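Local coordinates for L-asparaginase I (PDB 2OCD), which probably catalyses the hydrolysis of L-asparagine to L-aspartate and ammonium, working as a homotetramer, at residues B[311-316]-B[325-330]; B[215-220]-B[271-276]; B[111-116]-B[137-142]. All coordinates share one frame; numbering follows the deposited sequence.

Contact 1: B[311-316]-B[325-330]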
ATOM      1  N   HIS B 311       1.645 -28.699  21.466  1.00 13.47           N
ATOM      2  CA  HIS B 311       1.735 -30.097  21.053  1.00 13.67           C
ATOM      3  C   HIS B 311       3.177 -30.600  21.220  1.00 13.94           C
ATOM      4  O   HIS B 311       3.443 -31.777  21.496  1.00 13.05           O
ATOM      5  CB  HIS B 311       1.351 -30.284  19.586  1.00 14.29           C
ATOM      6  CG  HIS B 311      -0.116 -30.536  19.312  1.00 16.03           C
ATOM      7  ND1 HIS B 311      -1.044 -29.519  19.201  1.00 15.87           N
ATOM      8  CD2 HIS B 311      -0.777 -31.681  18.982  1.00 18.11           C
ATOM      9  CE1 HIS B 311      -2.226 -30.037  18.891  1.00 19.31           C
ATOM     10  NE2 HIS B 311      -2.093 -31.346  18.756  1.00 19.04           N
ATOM     11  N   TYR B 312       4.117 -29.711  20.967  1.00 14.76           N
ATOM     12  CA  TYR B 312       5.530 -29.993  21.220  1.00 14.68           C
ATOM     13  C   TYR B 312       5.702 -30.337  22.678  1.00 14.90           C
ATOM     14  O   TYR B 312       6.075 -31.466  22.969  1.00 14.67           O
ATOM     15  CB  TYR B 312       6.404 -28.803  20.853  1.00 14.41           C
ATOM     16  CG  TYR B 312       7.776 -28.852  21.431  1.00 14.42           C
ATOM     17  CD1 TYR B 312       8.620 -29.892  21.149  1.00 14.17           C
ATOM     18  CD2 TYR B 312       8.246 -27.841  22.242  1.00 14.47           C
ATOM     19  CE1 TYR B 312       9.903 -29.956  21.683  1.00 14.06           C
ATOM     20  CE2 TYR B 312       9.537 -27.893  22.782  1.00 13.92           C
ATOM     21  CZ  TYR B 312      10.357 -28.958  22.492  1.00 14.09           C
ATOM     22  OH  TYR B 312      11.650 -29.021  23.004  1.00 17.14           O
ATOM     23  N   LEU B 313       5.380 -29.392  23.567  1.00 14.86           N
ATOM     24  CA  LEU B 313       5.674 -29.524  24.997  1.00 15.61           C
ATOM     25  C   LEU B 313       4.852 -30.589  25.722  1.00 17.01           C
ATOM     26  O   LEU B 313       5.380 -31.364  26.553  1.00 17.25           O
ATOM     27  CB  LEU B 313       5.464 -28.197  25.726  1.00 15.23           C
ATOM     28  CG  LEU B 313       6.448 -27.079  25.389  1.00 13.20           C
ATOM     29  CD1 LEU B 313       5.804 -25.792  25.843  1.00 10.10           C
ATOM     30  CD2 LEU B 313       7.879 -27.270  26.025  1.00 10.27           C
ATOM     31  N   LEU B 314       3.561 -30.638  25.427  1.00 17.96           N
ATOM     32  CA  LEU B 314       2.718 -31.614  26.086  1.00 18.85           C
ATOM     33  C   LEU B 314       3.089 -33.033  25.634  1.00 19.63           C
ATOM     34  O   LEU B 314       2.671 -34.000  26.287  1.00 19.58           O
ATOM     35  CB  LEU B 314       1.236 -31.330  25.802  1.00 19.37           C
ATOM     36  CG  LEU B 314       0.629 -30.128  26.531  1.00 18.72           C
ATOM     37  CD1 LEU B 314      -0.620 -29.618  25.779  1.00 20.47           C
ATOM     38  CD2 LEU B 314       0.276 -30.460  28.010  1.00 16.12           C
ATOM     39  N   SER B 315       3.847 -33.159  24.524  1.00 19.90           N
ATOM     40  CA  SER B 315       4.233 -34.491  23.948  1.00 20.32           C
ATOM     41  C   SER B 315       5.555 -34.994  24.480  1.00 20.86           C
ATOM     42  O   SER B 315       5.887 -36.131  24.309  1.00 21.40           O
ATOM     43  CB  SER B 315       4.342 -34.459  22.399  1.00 20.25           C
ATOM     44  OG  SER B 315       3.088 -34.346  21.728  1.00 20.18           O
ATOM     45  N   GLN B 316       6.345 -34.131  25.072  1.00 22.72           N
ATOM     46  CA  GLN B 316       7.520 -34.578  25.806  1.00 24.55           C
ATOM     47  C   GLN B 316       7.009 -35.004  27.147  1.00 25.15           C
ATOM     48  O   GLN B 316       5.843 -34.798  27.455  1.00 27.18           O
ATOM     49  CB  GLN B 316       8.563 -33.456  25.905  1.00 24.95           C
ATOM     50  CG  GLN B 316       9.487 -33.441  24.638  1.00 26.50           C
ATOM     51  CD  GLN B 316       8.840 -32.796  23.452  1.00 27.70           C
ATOM     52  OE1 GLN B 316       8.663 -33.390  22.359  1.00 24.11           O
ATOM     53  NE2 GLN B 316       8.468 -31.537  23.659  1.00 31.17           N
ATOM     54  N   ALA B 325       6.090 -22.944  32.236  1.00 13.10           N
ATOM     55  CA  ALA B 325       7.308 -22.136  32.076  1.00 13.39           C
ATOM     56  C   ALA B 325       7.784 -22.051  30.623  1.00 14.05           C
ATOM     57  O   ALA B 325       8.041 -20.966  30.115  1.00 15.98           O
ATOM     58  CB  ALA B 325       8.426 -22.649  32.980  1.00 12.81           C
ATOM     59  N   LYS B 326       7.845 -23.174  29.927  1.00 14.51           N
ATOM     60  CA  LYS B 326       8.330 -23.190  28.552  1.00 14.02           C
ATOM     61  C   LYS B 326       7.414 -22.454  27.570  1.00 13.92           C
ATOM     62  O   LYS B 326       7.880 -21.831  26.624  1.00 13.87           O
ATOM     63  CB  LYS B 326       8.542 -24.626  28.111  1.00 15.46           C
ATOM     64  CG  LYS B 326      10.021 -25.137  28.026  1.00 17.60           C
ATOM     65  CD  LYS B 326      10.766 -25.156  29.276  1.00 20.56           C
ATOM     66  CE  LYS B 326      12.284 -25.474  28.993  1.00 24.31           C
ATOM     67  NZ  LYS B 326      13.088 -24.356  28.259  1.00 26.15           N
HETATM   68  N   MSE B 327       6.105 -22.523  27.773  1.00 13.47           N
HETATM   69  CA  MSE B 327       5.173 -21.802  26.920  1.00 13.02           C
HETATM   70  C   MSE B 327       5.462 -20.288  26.963  1.00 13.24           C
HETATM   71  O   MSE B 327       5.210 -19.554  25.979  1.00 11.81           O
HETATM   72  CB  MSE B 327       3.726 -22.029  27.393  1.00 13.95           C
HETATM   73  CG  MSE B 327       3.107 -23.349  27.040  1.00 14.26           C
HETATM   74 SE   MSE B 327       2.960 -23.451  25.105  0.80 22.83          SE
HETATM   75  CE  MSE B 327       1.424 -22.293  24.850  1.00 19.04           C
ATOM     76  N   GLN B 328       6.000 -19.830  28.096  1.00 13.26           N
ATOM     77  CA  GLN B 328       6.320 -18.409  28.287  1.00 13.81           C
ATOM     78  C   GLN B 328       7.745 -18.073  27.871  1.00 13.50           C
ATOM     79  O   GLN B 328       8.216 -16.968  28.080  1.00 13.94           O
ATOM     80  CB  GLN B 328       6.104 -18.019  29.759  1.00 13.38           C
ATOM     81  CG  GLN B 328       4.624 -18.059  30.169  1.00 14.45           C
ATOM     82  CD  GLN B 328       4.410 -17.905  31.706  1.00 14.96           C
ATOM     83  OE1 GLN B 328       4.585 -18.870  32.458  1.00 16.01           O
ATOM     84  NE2 GLN B 328       3.974 -16.712  32.149  1.00 13.40           N
ATOM     85  N   GLN B 329       8.455 -19.025  27.308  1.00 13.04           N
ATOM     86  CA  GLN B 329       9.810 -18.763  26.890  1.00 13.23           C
ATOM     87  C   GLN B 329       9.895 -18.876  25.362  1.00 12.50           C
ATOM     88  O   GLN B 329       9.148 -19.663  24.765  1.00 12.11           O
ATOM     89  CB  GLN B 329      10.743 -19.718  27.632  1.00 13.32           C
ATOM     90  CG  GLN B 329      12.138 -19.887  27.053  1.00 14.59           C
ATOM     91  CD  GLN B 329      12.915 -21.013  27.770  1.00 16.57           C
ATOM     92  OE1 GLN B 329      12.321 -21.963  28.324  1.00 22.22           O
ATOM     93  NE2 GLN B 329      14.224 -20.903  27.776  1.00 16.44           N
ATOM     94  N   VAL B 330      10.740 -18.021  24.755  1.00 12.03           N
ATOM     95  CA  VAL B 330      10.894 -17.926  23.324  1.00 11.71           C
ATOM     96  C   VAL B 330      11.732 -19.097  22.936  1.00 12.25           C
ATOM     97  O   VAL B 330      12.869 -19.207  23.374  1.00 13.93           O
ATOM     98  CB  VAL B 330      11.573 -16.598  22.837  1.00 11.17           C
ATOM     99  CG1 VAL B 330      11.688 -16.589  21.318  1.00  9.75           C
ATOM    100  CG2 VAL B 330      10.802 -15.379  23.299  1.00  9.16           C
TER
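L313 and K326 bring the two segments closest, their CA atoms 7.7 Å apart, where the final turns of helix 303-315 meet those of helix 320-327. Only eight residues separate 311-316 from 325-330, so the chain goes out, turns and comes back against itself.

L313 does the reaching. With CG set beside its backbone N (chi1 -68°), both its methyls lie against K326 CB, CD2 at 3.4 Å, and CD1 also reaches SE of M327 at 3.8 Å, M327 being a selenomethionine in this model. L313 meets CB and CG of the lysine, crossing it at about a right angle. Beyond CG the chain of K326 bends off, and its NZ donates to Q329 OE1 (2.5 Å), tilted 32° from that carbonyl plane. The lysine thus lends its apolar stem to the contact and turns its charge back to its own segment. M327 is folded too, bent at chi2 and chi3, and it also packs on I296 of strand 296-297; L313 leans on L318 in the connecting loop.

On 311-316, S315 OG donates to H311 O at 2.6 Å, in the carbonyl plane. K309, one turn before L313 on the same helix, bonds through NZ to the carbonyls of M327 and Q329, a polar tie beside the apolar one.

This is the packing of an alpha-alpha hairpin: two consecutive helices on a short loop, meeting through a leucine against a lysine stem and a selenomethionine, beside the parallel sheet of the C-terminal domain.

Contact 2: B[215-220]-B[271-276]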
ATOM      1  N   VAL B 215     -10.064 -24.807  22.288  1.00 13.77           N
ATOM      2  CA  VAL B 215      -9.845 -23.442  21.824  1.00 13.59           C
ATOM      3  C   VAL B 215     -11.105 -22.584  21.976  1.00 14.57           C
ATOM      4  O   VAL B 215     -12.065 -22.822  21.262  1.00 16.00           O
ATOM      5  CB  VAL B 215      -9.446 -23.475  20.355  1.00 13.43           C
ATOM      6  CG1 VAL B 215      -9.126 -22.057  19.844  1.00 10.37           C
ATOM      7  CG2 VAL B 215      -8.291 -24.416  20.162  1.00 10.59           C
ATOM      8  N   ILE B 216     -11.110 -21.587  22.868  1.00 15.23           N
ATOM      9  CA  ILE B 216     -12.313 -20.755  23.107  1.00 15.53           C
ATOM     10  C   ILE B 216     -12.131 -19.333  22.563  1.00 15.10           C
ATOM     11  O   ILE B 216     -11.109 -18.680  22.826  1.00 14.79           O
ATOM     12  CB  ILE B 216     -12.651 -20.563  24.612  1.00 15.94           C
ATOM     13  CG1 ILE B 216     -12.674 -21.860  25.389  1.00 17.92           C
ATOM     14  CG2 ILE B 216     -14.037 -19.944  24.824  1.00 16.68           C
ATOM     15  CD1 ILE B 216     -12.698 -21.603  26.934  1.00 17.47           C
ATOM     16  N   THR B 217     -13.145 -18.882  21.826  1.00 14.82           N
ATOM     17  CA  THR B 217     -13.255 -17.538  21.312  1.00 15.37           C
ATOM     18  C   THR B 217     -14.289 -16.845  22.196  1.00 15.84           C
ATOM     19  O   THR B 217     -15.460 -17.204  22.211  1.00 15.09           O
ATOM     20  CB  THR B 217     -13.777 -17.495  19.861  1.00 15.31           C
ATOM     21  OG1 THR B 217     -13.046 -18.424  19.044  1.00 17.45           O
ATOM     22  CG2 THR B 217     -13.647 -16.064  19.294  1.00 13.75           C
HETATM   23  N   MSE B 218     -13.858 -15.822  22.912  1.00 16.09           N
HETATM   24  CA  MSE B 218     -14.770 -15.135  23.766  1.00 16.13           C
HETATM   25  C   MSE B 218     -15.654 -14.289  22.865  1.00 14.51           C
HETATM   26  O   MSE B 218     -15.218 -13.771  21.855  1.00 14.15           O
HETATM   27  CB  MSE B 218     -14.035 -14.231  24.728  1.00 16.68           C
HETATM   28  CG  MSE B 218     -13.047 -14.919  25.578  1.00 20.88           C
HETATM   29 SE   MSE B 218     -13.804 -15.865  27.071  0.60 26.13          SE
HETATM   30  CE  MSE B 218     -12.204 -16.026  28.176  1.00 20.96           C
ATOM     31  N   TYR B 219     -16.898 -14.165  23.266  1.00 12.90           N
ATOM     32  CA  TYR B 219     -17.769 -13.185  22.708  1.00 11.65           C
ATOM     33  C   TYR B 219     -18.521 -12.651  23.886  1.00 11.37           C
ATOM     34  O   TYR B 219     -18.472 -13.235  24.939  1.00  9.82           O
ATOM     35  CB  TYR B 219     -18.704 -13.800  21.687  1.00 11.09           C
ATOM     36  CG  TYR B 219     -19.377 -15.071  22.130  1.00 10.30           C
ATOM     37  CD1 TYR B 219     -20.599 -15.029  22.787  1.00  9.21           C
ATOM     38  CD2 TYR B 219     -18.795 -16.326  21.866  1.00 12.31           C
ATOM     39  CE1 TYR B 219     -21.272 -16.166  23.147  1.00  8.75           C
ATOM     40  CE2 TYR B 219     -19.425 -17.503  22.252  1.00 12.72           C
ATOM     41  CZ  TYR B 219     -20.701 -17.411  22.887  1.00 11.71           C
ATOM     42  OH  TYR B 219     -21.364 -18.562  23.314  1.00 11.65           O
ATOM     43  N   PRO B 220     -19.208 -11.520  23.717  1.00 12.18           N
ATOM     44  CA  PRO B 220     -19.903 -10.935  24.848  1.00 12.82           C
ATOM     45  C   PRO B 220     -21.006 -11.858  25.302  1.00 13.10           C
ATOM     46  O   PRO B 220     -21.728 -12.411  24.463  1.00 13.47           O
ATOM     47  CB  PRO B 220     -20.496  -9.644  24.266  1.00 12.81           C
ATOM     48  CG  PRO B 220     -19.713  -9.406  23.014  1.00 13.01           C
ATOM     49  CD  PRO B 220     -19.411 -10.736  22.496  1.00 11.75           C
ATOM     50  N   LEU B 271      -4.327 -15.902  24.061  1.00 12.03           N
ATOM     51  CA  LEU B 271      -3.943 -15.178  22.839  1.00 13.52           C
ATOM     52  C   LEU B 271      -4.977 -14.127  22.471  1.00 14.70           C
ATOM     53  O   LEU B 271      -6.120 -14.253  22.834  1.00 15.70           O
ATOM     54  CB  LEU B 271      -3.901 -16.087  21.648  1.00 13.62           C
ATOM     55  CG  LEU B 271      -3.016 -17.312  21.550  1.00 15.32           C
ATOM     56  CD1 LEU B 271      -3.058 -17.736  20.082  1.00 18.01           C
ATOM     57  CD2 LEU B 271      -1.585 -17.028  21.967  1.00 17.56           C
ATOM     58  N   THR B 272      -4.608 -13.111  21.707  1.00 15.55           N
ATOM     59  CA  THR B 272      -5.597 -12.130  21.232  1.00 16.23           C
ATOM     60  C   THR B 272      -6.400 -12.625  19.996  1.00 16.80           C
ATOM     61  O   THR B 272      -5.853 -13.279  19.126  1.00 17.79           O
ATOM     62  CB  THR B 272      -4.911 -10.760  20.941  1.00 16.74           C
ATOM     63  OG1 THR B 272      -5.907  -9.744  20.740  1.00 15.73           O
ATOM     64  CG2 THR B 272      -3.943 -10.847  19.726  1.00 15.42           C
ATOM     65  N   GLN B 273      -7.699 -12.338  19.929  1.00 17.75           N
ATOM     66  CA  GLN B 273      -8.458 -12.580  18.698  1.00 18.88           C
ATOM     67  C   GLN B 273      -8.183 -11.488  17.628  1.00 19.77           C
ATOM     68  O   GLN B 273      -8.463 -11.699  16.470  1.00 20.31           O
ATOM     69  CB  GLN B 273      -9.956 -12.878  18.946  1.00 18.63           C
ATOM     70  CG  GLN B 273     -10.831 -11.764  19.483  1.00 19.40           C
ATOM     71  CD  GLN B 273     -12.211 -12.249  20.077  1.00 19.14           C
ATOM     72  OE1 GLN B 273     -12.276 -13.097  20.988  1.00 22.27           O
ATOM     73  NE2 GLN B 273     -13.294 -11.669  19.574  1.00 14.06           N
ATOM     74  N   CYS B 274      -7.546 -10.371  17.985  1.00 21.25           N
ATOM     75  CA  CYS B 274      -6.984  -9.431  16.963  1.00 22.39           C
ATOM     76  C   CYS B 274      -5.888 -10.019  16.069  1.00 22.84           C
ATOM     77  O   CYS B 274      -5.171 -10.915  16.501  1.00 23.82           O
ATOM     78  CB  CYS B 274      -6.378  -8.249  17.657  1.00 22.69           C
ATOM     79  SG  CYS B 274      -7.630  -7.322  18.388  1.00 26.26           S
ATOM     80  N   LEU B 275      -5.733  -9.512  14.852  1.00 22.60           N
ATOM     81  CA  LEU B 275      -4.809 -10.134  13.922  1.00 22.98           C
ATOM     82  C   LEU B 275      -3.378  -9.735  14.315  1.00 23.51           C
ATOM     83  O   LEU B 275      -2.685 -10.479  14.988  1.00 24.24           O
ATOM     84  CB  LEU B 275      -5.176  -9.793  12.476  1.00 23.15           C
ATOM     85  CG  LEU B 275      -4.176 -10.229  11.399  1.00 23.27           C
ATOM     86  CD1 LEU B 275      -4.197 -11.771  11.294  1.00 21.82           C
ATOM     87  CD2 LEU B 275      -4.445  -9.512  10.058  1.00 22.12           C
ATOM     88  N   ALA B 276      -2.926  -8.550  13.952  1.00 23.93           N
ATOM     89  CA  ALA B 276      -1.644  -8.079  14.472  1.00 23.99           C
ATOM     90  C   ALA B 276      -1.926  -7.710  15.919  1.00 24.68           C
ATOM     91  O   ALA B 276      -3.044  -7.299  16.241  1.00 25.37           O
ATOM     92  CB  ALA B 276      -1.163  -6.876  13.697  1.00 23.83           C
TER
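Q273 reaching across to T217 and M218 makes this a small contact, in which one glutamine side chain meets the T217 methyl and the M218 carbonyl at the C-terminal ends of two strands that are not neighbours. Strand 237-242 lies between 213-217 and 267-272 in the four-stranded parallel sheet, and its backbone bonds to both: I216 and M218 pair with L241, L271 with L240 and T242. Just beyond the strand ends, Q273 passes over the end of the middle strand, where F243 touches both Q273 and M218; the nearest CA pair, T217 and Q273, is 7.4 Å apart.

The glutamine leaves its backbone with CG between N and the carbonyl carbon (chi1 68°), then runs extended, which carries its amide over to the first strand. There the CG2 methyl of T217 sits 3.7 Å from the modelled OE1 of Q273, the two side chains crossing at roughly a right angle. The same amide end faces the carbonyl of M218, with Q273 OE1 3.1 Å from M218 O.

Behind Q273 the chain bends in an ST turn, T272 OG1 accepting from C274 N at 3.3 Å with an N-H...O angle of 146°. T272 OG1 is also bonded to G244 O, so the base from which the glutamine springs is anchored to the segment after the middle strand. V215 of the second subunit packs on T217, and Y219 OH bonds to I213 O of that subunit.

Chemically, M218 O can only accept. The amide of Q273 is probably modelled turned over; turned back, its NH2 would probably face this carbonyl and may hydrogen-bond to it, but the polar part of the contact stays open.

Contact 3: B[111-116]-B[137-142]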
ATOM      1  N   PRO B 111      18.499 -24.996   6.145  1.00 17.14           N
ATOM      2  CA  PRO B 111      17.204 -24.382   5.801  1.00 17.07           C
ATOM      3  C   PRO B 111      16.147 -25.395   5.536  1.00 16.45           C
ATOM      4  O   PRO B 111      16.443 -26.386   4.881  1.00 17.50           O
ATOM      5  CB  PRO B 111      17.475 -23.647   4.491  1.00 16.47           C
ATOM      6  CG  PRO B 111      18.904 -23.473   4.449  1.00 18.06           C
ATOM      7  CD  PRO B 111      19.506 -24.685   5.134  1.00 17.42           C
ATOM      8  N   VAL B 112      14.947 -25.159   6.077  1.00 15.89           N
ATOM      9  CA  VAL B 112      13.742 -25.915   5.746  1.00 14.34           C
ATOM     10  C   VAL B 112      12.675 -24.903   5.376  1.00 13.75           C
ATOM     11  O   VAL B 112      12.270 -24.095   6.180  1.00 13.01           O
ATOM     12  CB  VAL B 112      13.258 -26.799   6.900  1.00 14.50           C
ATOM     13  CG1 VAL B 112      12.231 -27.771   6.392  1.00 14.58           C
ATOM     14  CG2 VAL B 112      14.396 -27.533   7.518  1.00 10.46           C
ATOM     15  N   ILE B 113      12.285 -24.948   4.102  1.00 13.67           N
ATOM     16  CA  ILE B 113      11.362 -24.037   3.495  1.00 12.28           C
ATOM     17  C   ILE B 113      10.148 -24.825   3.033  1.00 11.76           C
ATOM     18  O   ILE B 113      10.241 -25.673   2.139  1.00 12.30           O
ATOM     19  CB  ILE B 113      11.978 -23.377   2.267  1.00 12.62           C
ATOM     20  CG1 ILE B 113      13.334 -22.743   2.574  1.00 13.72           C
ATOM     21  CG2 ILE B 113      11.078 -22.288   1.770  1.00 11.69           C
ATOM     22  CD1 ILE B 113      13.856 -21.831   1.389  1.00 12.44           C
ATOM     23  N   VAL B 114       9.006 -24.530   3.633  1.00 11.38           N
ATOM     24  CA  VAL B 114       7.710 -25.073   3.219  1.00 10.93           C
ATOM     25  C   VAL B 114       7.095 -24.146   2.154  1.00 11.14           C
ATOM     26  O   VAL B 114       7.047 -22.933   2.328  1.00 11.18           O
ATOM     27  CB  VAL B 114       6.757 -25.163   4.425  1.00 10.72           C
ATOM     28  CG1 VAL B 114       5.389 -25.749   4.025  1.00  8.77           C
ATOM     29  CG2 VAL B 114       7.438 -25.942   5.556  1.00  8.28           C
ATOM     30  N   THR B 115       6.662 -24.712   1.036  1.00 11.07           N
ATOM     31  CA  THR B 115       6.007 -23.911   0.017  1.00 11.08           C
ATOM     32  C   THR B 115       4.979 -24.710  -0.756  1.00 11.41           C
ATOM     33  O   THR B 115       4.739 -25.890  -0.488  1.00 10.62           O
ATOM     34  CB  THR B 115       7.055 -23.221  -0.910  1.00 11.16           C
ATOM     35  OG1 THR B 115       6.422 -22.199  -1.702  1.00 10.92           O
ATOM     36  CG2 THR B 115       7.727 -24.166  -1.793  1.00  8.46           C
ATOM     37  N   GLY B 116       4.355 -24.046  -1.707  1.00 12.54           N
ATOM     38  CA  GLY B 116       3.260 -24.632  -2.479  1.00 12.91           C
ATOM     39  C   GLY B 116       2.784 -23.636  -3.511  1.00 14.58           C
ATOM     40  O   GLY B 116       3.493 -22.669  -3.858  1.00 15.14           O
ATOM     41  N   HIS B 137      16.369 -21.563  -4.863  1.00 14.26           N
ATOM     42  CA  HIS B 137      17.458 -20.607  -4.920  1.00 14.97           C
ATOM     43  C   HIS B 137      17.807 -20.060  -3.519  1.00 15.59           C
ATOM     44  O   HIS B 137      18.990 -19.906  -3.186  1.00 16.41           O
ATOM     45  CB  HIS B 137      17.116 -19.461  -5.895  1.00 15.10           C
ATOM     46  CG  HIS B 137      18.147 -18.375  -5.964  1.00 14.67           C
ATOM     47  ND1 HIS B 137      19.452 -18.605  -6.339  1.00 15.76           N
ATOM     48  CD2 HIS B 137      18.051 -17.042  -5.741  1.00 16.59           C
ATOM     49  CE1 HIS B 137      20.118 -17.462  -6.342  1.00 16.65           C
ATOM     50  NE2 HIS B 137      19.286 -16.496  -5.992  1.00 16.83           N
ATOM     51  N   VAL B 138      16.782 -19.796  -2.708  1.00 15.75           N
ATOM     52  CA  VAL B 138      16.944 -19.180  -1.371  1.00 15.47           C
ATOM     53  C   VAL B 138      17.567 -20.156  -0.367  1.00 15.16           C
ATOM     54  O   VAL B 138      18.459 -19.790   0.395  1.00 16.20           O
ATOM     55  CB  VAL B 138      15.579 -18.629  -0.876  1.00 15.33           C
ATOM     56  CG1 VAL B 138      15.594 -18.347   0.566  1.00 16.83           C
ATOM     57  CG2 VAL B 138      15.253 -17.359  -1.615  1.00 16.49           C
ATOM     58  N   ALA B 139      17.104 -21.392  -0.383  1.00 14.53           N
ATOM     59  CA  ALA B 139      17.751 -22.509   0.315  1.00 14.62           C
ATOM     60  C   ALA B 139      19.249 -22.642   0.065  1.00 14.77           C
ATOM     61  O   ALA B 139      19.978 -22.928   0.967  1.00 15.28           O
ATOM     62  CB  ALA B 139      17.070 -23.822  -0.087  1.00 13.88           C
ATOM     63  N   ALA B 140      19.693 -22.461  -1.178  1.00 15.50           N
ATOM     64  CA  ALA B 140      21.054 -22.727  -1.575  1.00 15.21           C
ATOM     65  C   ALA B 140      21.906 -21.486  -1.508  1.00 15.63           C
ATOM     66  O   ALA B 140      23.062 -21.541  -1.120  1.00 15.44           O
ATOM     67  CB  ALA B 140      21.071 -23.269  -2.976  1.00 15.58           C
ATOM     68  N   ASN B 141      21.370 -20.354  -1.907  1.00 16.08           N
ATOM     69  CA  ASN B 141      22.201 -19.147  -1.919  1.00 16.72           C
ATOM     70  C   ASN B 141      21.991 -18.204  -0.744  1.00 16.86           C
ATOM     71  O   ASN B 141      22.737 -17.236  -0.571  1.00 17.46           O
ATOM     72  CB  ASN B 141      22.027 -18.423  -3.255  1.00 16.95           C
ATOM     73  CG  ASN B 141      22.566 -19.257  -4.441  1.00 18.67           C
ATOM     74  OD1 ASN B 141      22.301 -20.460  -4.558  1.00 19.86           O
ATOM     75  ND2 ASN B 141      23.334 -18.622  -5.296  1.00 20.21           N
ATOM     76  N   TYR B 142      20.966 -18.466   0.064  1.00 16.95           N
ATOM     77  CA  TYR B 142      20.653 -17.622   1.197  1.00 16.51           C
ATOM     78  C   TYR B 142      20.097 -18.439   2.320  1.00 16.06           C
ATOM     79  O   TYR B 142      19.027 -18.132   2.792  1.00 16.25           O
ATOM     80  CB  TYR B 142      19.609 -16.553   0.817  1.00 16.76           C
ATOM     81  CG  TYR B 142      20.023 -15.653  -0.305  1.00 17.41           C
ATOM     82  CD1 TYR B 142      19.875 -16.046  -1.632  1.00 17.45           C
ATOM     83  CD2 TYR B 142      20.569 -14.407  -0.062  1.00 17.58           C
ATOM     84  CE1 TYR B 142      20.267 -15.223  -2.680  1.00 14.92           C
ATOM     85  CE2 TYR B 142      20.967 -13.591  -1.116  1.00 16.50           C
ATOM     86  CZ  TYR B 142      20.803 -14.017  -2.413  1.00 15.89           C
ATOM     87  OH  TYR B 142      21.199 -13.219  -3.467  1.00 18.74           O
TER
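I113 and P111 are the two residues of 111-116 that touch the helix, and both meet it at A139. I113 is the more deeply engaged. Its CD1 comes within 3.7 Å of A139 N, lies 4.1 Å from A139 CB and 4.0 Å from V138 CG1, so one methyl fills the angle between two successive residues of the helix. An extended chain puts it there: CG1 stands beside the backbone N, and chi2 of -169° thrusts CD1 outward, crossing V138 at about a right angle. P111 adds a second touch, its ring CG 3.7 Å from A139 O, where the backbones are closest (CA to CA 5.8 Å).

At A139 the side chains of 111-116 thus reach the helix backbone itself, I113 at the N and P111 at the O. N141 N bonds to H137 O (2.7 Å) in the last turn that carries A139.

One shell out, I113 also packs on A135, a turn earlier on helix 127-141, and T115 does so beside N131, so alternate residues of the strand follow the helix. Their neighbours face the other way: V112 touches I87 of strand 84-88, and V114 packs on M94 and A98 of helix 94-104. Backbone bonds fix the strand between its two parallel neighbours, I113 pairing with F85 and I87, V112 with E146 and T148, while H137 packs on R125 of the third subunit.

Within this beta-alpha-beta crossover, the strand-to-helix half is therefore held by I113 of the strand and P111 just before it, lying against alanine, valine and the helix backbone, a joint governed by shape and burial and carrying no charge.

Overall arrangement
From the N terminus, contact 3 comes first, joining the strand and helix of the 112-115, 127-141, 147-151 beta-alpha-beta unit in the N-terminal half. Contact 2 follows, closing a long excursion of 50 residues through strand 237-242 and helices 224-231 and 252-263. Contact 1 ends the series by closing a short hairpin near the C terminus. The three loops neither nest nor cross. Contacts 1 and 2 both lie in the C-terminal domain, their centres about 21 Å apart, and are linked through the sheet: L271 packs on helix 303-315, which contact 1 joins to helix 320-327. Contact 3 belongs to the N-terminal sheet, its centre about 33 Å from that of contact 2, beyond the chain's centre.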